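Local coordinates for protein CyaB (Pseudomonas aeruginosa, PDB 3R5G) that probably catalyses the conversion of ATP to cyclic AMP through its class III adenylyl cyclase catalytic domain, the part of the protein present here, at residues S15-F20 / V58-M63. Numbering follows the deposited sequence.
Sequences SDIRGF and VGDCVM
Asp16 lies beside Asp60, its CB against Asp60 OD2, in the class III cyclase catalytic fold, probably at the active-site end and consistent with the aspartate pair that in relatives binds the metal ions; Asp16 is on strand 6-18, Asp60 in the type II' hairpin turn that joins strands 53-58 and 61-66. An antiparallel ladder brings them together. Ser15 and Val62 form a hydrogen-bonded pair, Ser15 N giving to Val62 O at 3.0 Å and Val62 N returning a bond to Ser15 O, while Cys61 CA directs its hydrogen at the same Ser15 O. Beyond this pair a side chain carries the pairing on: Asp60 OD2 accepts the N-H of Ile17 through its anti lone pair (N to OD2 3.0 Å, N-H...O 160°). To reach it, Asp60 CG lies between its own backbone N and carbonyl carbon (chi1 54°), which also swings the carboxylate alongside Phe20, its plane 25° from that of the ring. Asp60 CB sits over one ring face, toward the rim, in a CH-pi contact 4.2 Å from the Phe20 centroid; Ile17 CD1 touches that same CB. The carboxylate of Asp16 leads away from the hairpin, and its OD1 stays 4.6 Å from Asp60 OD2. A salt bridge with Arg18 NE, weak as a hydrogen bond, engages Asp16 OD1 at 3.0 Å, and Asp16 OD2 forms a second salt bridge, with Arg111 of strand 109-116. The type II turn from Ile17 to Phe20 leads into helix 20-24, with Gly19 at its N-cap, and Phe20 packs on Ile135 of the second subunit. On the side of Ser15 and Val62, which lies under helix 29-50, a water bridges the segments, 2.8 Å from Ser15 OG and donating to Asp60 O at 2.7 Å.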
ATOM      1  N   SER A  15       3.471   9.391  -1.376  1.00 10.10           N
ATOM      2  CA  SER A  15       4.685   9.513  -2.209  1.00 10.76           C
ATOM      3  C   SER A  15       5.438   8.226  -2.281  1.00 10.14           C
ATOM      4  O   SER A  15       5.277   7.358  -1.436  1.00 11.56           O
ATOM      5  CB  SER A  15       5.608  10.576  -1.674  1.00 12.01           C
ATOM      6  OG  SER A  15       6.136  10.205  -0.356  1.00 12.60           O
ATOM      7  N   ASP A  16       6.284   8.083  -3.304  1.00 12.70           N
ATOM      8  CA  ASP A  16       7.253   7.008  -3.268  1.00 14.38           C
ATOM      9  C   ASP A  16       8.508   7.450  -4.007  1.00 13.81           C
ATOM     10  O   ASP A  16       8.533   8.562  -4.612  1.00 14.18           O
ATOM     11  CB  ASP A  16       6.698   5.696  -3.873  1.00 15.67           C
ATOM     12  CG  ASP A  16       6.460   5.761  -5.360  1.00 21.23           C
ATOM     13  OD1 ASP A  16       7.342   6.090  -6.139  1.00 25.14           O
ATOM     14  OD2 ASP A  16       5.309   5.490  -5.754  1.00 31.42           O
ATOM     15  N   ILE A  17       9.558   6.627  -3.939  1.00 14.54           N
ATOM     16  CA  ILE A  17      10.801   6.952  -4.667  1.00 15.78           C
ATOM     17  C   ILE A  17      10.938   6.132  -5.937  1.00 16.79           C
ATOM     18  O   ILE A  17      11.061   4.905  -5.891  1.00 17.89           O
ATOM     19  CB  ILE A  17      12.037   6.698  -3.793  1.00 16.76           C
ATOM     20  CG1 ILE A  17      11.910   7.455  -2.513  1.00 16.72           C
ATOM     21  CG2 ILE A  17      13.256   7.070  -4.527  1.00 17.11           C
ATOM     22  CD1 ILE A  17      12.949   6.909  -1.436  1.00 21.79           C
ATOM     23  N   ARG A  18      10.880   6.767  -7.106  1.00 16.01           N
ATOM     24  CA  ARG A  18      11.098   6.019  -8.365  1.00 17.15           C
ATOM     25  C   ARG A  18      12.565   5.672  -8.426  1.00 16.57           C
ATOM     26  O   ARG A  18      13.408   6.508  -8.136  1.00 17.33           O
ATOM     27  CB  ARG A  18      10.686   6.878  -9.575  1.00 16.97           C
ATOM     28  CG  ARG A  18       9.196   7.148  -9.667  1.00 21.96           C
ATOM     29  CD  ARG A  18       8.487   5.880 -10.028  1.00 20.69           C
ATOM     30  NE  ARG A  18       8.279   5.053  -8.844  1.00 25.15           N
ATOM     31  CZ  ARG A  18       7.740   3.843  -8.881  1.00 27.39           C
ATOM     32  NH1 ARG A  18       7.554   3.102  -7.760  1.00 28.09           N
ATOM     33  NH2 ARG A  18       7.384   3.370 -10.054  1.00 27.14           N
ATOM     34  N   GLY A  19      12.835   4.422  -8.750  1.00 17.37           N
ATOM     35  CA  GLY A  19      14.209   3.942  -8.764  1.00 20.00           C
ATOM     36  C   GLY A  19      14.552   3.108  -7.530  1.00 20.56           C
ATOM     37  O   GLY A  19      15.542   2.319  -7.535  1.00 22.65           O
ATOM     38  N   PHE A  20      13.791   3.247  -6.447  1.00 20.32           N
ATOM     39  CA  PHE A  20      14.149   2.556  -5.207  1.00 19.50           C
ATOM     40  C   PHE A  20      14.090   1.044  -5.308  1.00 22.61           C
ATOM     41  O   PHE A  20      14.919   0.357  -4.765  1.00 22.14           O
ATOM     42  CB  PHE A  20      13.236   2.988  -4.043  1.00 20.93           C
ATOM     43  CG  PHE A  20      13.635   2.396  -2.762  1.00 20.05           C
ATOM     44  CD1 PHE A  20      14.709   2.884  -2.097  1.00 23.30           C
ATOM     45  CD2 PHE A  20      12.937   1.302  -2.240  1.00 20.34           C
ATOM     46  CE1 PHE A  20      15.123   2.312  -0.905  1.00 21.42           C
ATOM     47  CE2 PHE A  20      13.302   0.732  -1.062  1.00 19.78           C
ATOM     48  CZ  PHE A  20      14.390   1.241  -0.370  1.00 24.32           C
ATOM     49  N   VAL A  58       5.090   2.331   3.999  1.00 20.21           N
ATOM     50  CA  VAL A  58       5.056   0.999   3.402  1.00 20.10           C
ATOM     51  C   VAL A  58       6.285   0.897   2.525  1.00 18.68           C
ATOM     52  O   VAL A  58       6.281   1.378   1.384  1.00 19.09           O
ATOM     53  CB  VAL A  58       3.786   0.741   2.624  1.00 20.55           C
ATOM     54  CG1 VAL A  58       3.790  -0.700   2.093  1.00 25.47           C
ATOM     55  CG2 VAL A  58       2.550   0.967   3.543  1.00 23.01           C
ATOM     56  N   GLY A  59       7.355   0.294   3.011  1.00 18.80           N
ATOM     57  CA  GLY A  59       8.659   0.434   2.372  1.00 18.67           C
ATOM     58  C   GLY A  59       9.061   1.935   2.190  1.00 18.04           C
ATOM     59  O   GLY A  59       9.164   2.721   3.161  1.00 20.32           O
ATOM     60  N   ASP A  60       9.252   2.372   0.935  1.00 17.36           N
ATOM     61  CA  ASP A  60       9.599   3.782   0.670  1.00 15.28           C
ATOM     62  C   ASP A  60       8.359   4.622   0.449  1.00 17.26           C
ATOM     63  O   ASP A  60       8.502   5.838   0.319  1.00 17.85           O
ATOM     64  CB  ASP A  60      10.447   3.890  -0.607  1.00 17.54           C
ATOM     65  CG  ASP A  60       9.764   3.221  -1.824  1.00 20.56           C
ATOM     66  OD1 ASP A  60       9.302   2.084  -1.728  1.00 20.94           O
ATOM     67  OD2 ASP A  60       9.612   3.835  -2.903  1.00 22.77           O
ATOM     68  N   CYS A  61       7.185   3.986   0.428  1.00 15.67           N
ATOM     69  CA  CYS A  61       5.960   4.764   0.308  1.00 14.98           C
ATOM     70  C   CYS A  61       5.546   5.491   1.595  1.00 15.28           C
ATOM     71  O   CYS A  61       5.565   4.865   2.664  1.00 15.22           O
ATOM     72  CB  CYS A  61       4.840   3.833  -0.080  1.00 15.36           C
ATOM     73  SG  CYS A  61       3.226   4.723  -0.343  1.00 22.52           S
ATOM     74  N   VAL A  62       5.291   6.796   1.536  1.00 11.06           N
ATOM     75  CA  VAL A  62       4.902   7.588   2.682  1.00 13.29           C
ATOM     76  C   VAL A  62       3.467   8.087   2.523  1.00 12.49           C
ATOM     77  O   VAL A  62       3.068   8.551   1.459  1.00 13.65           O
ATOM     78  CB  VAL A  62       5.761   8.825   2.742  1.00 12.86           C
ATOM     79  CG1 VAL A  62       5.322   9.878   3.721  1.00 16.11           C
ATOM     80  CG2 VAL A  62       7.244   8.479   3.019  1.00 15.00           C
ATOM     81  N   MET A  63       2.600   7.981   3.525  1.00 11.52           N
ATOM     82  CA  MET A  63       1.234   8.429   3.514  1.00 11.51           C
ATOM     83  C   MET A  63       1.078   9.441   4.649  1.00 11.73           C
ATOM     84  O   MET A  63       1.472   9.119   5.794  1.00 12.96           O
ATOM     85  CB  MET A  63       0.388   7.206   3.788  1.00 16.72           C
ATOM     86  CG  MET A  63      -1.009   7.467   3.777  1.00 20.65           C
ATOM     87  SD  MET A  63      -1.960   5.935   4.268  1.00 25.65           S
ATOM     88  CE  MET A  63      -3.530   6.737   4.450  1.00 29.08           C
TER
HETATM   89  O   HOH W   1       8.229   8.345  -0.516  1.00 16.13           O
HETATM   90  O   HOH W   2       9.033   3.047  -5.113  1.00 28.32           O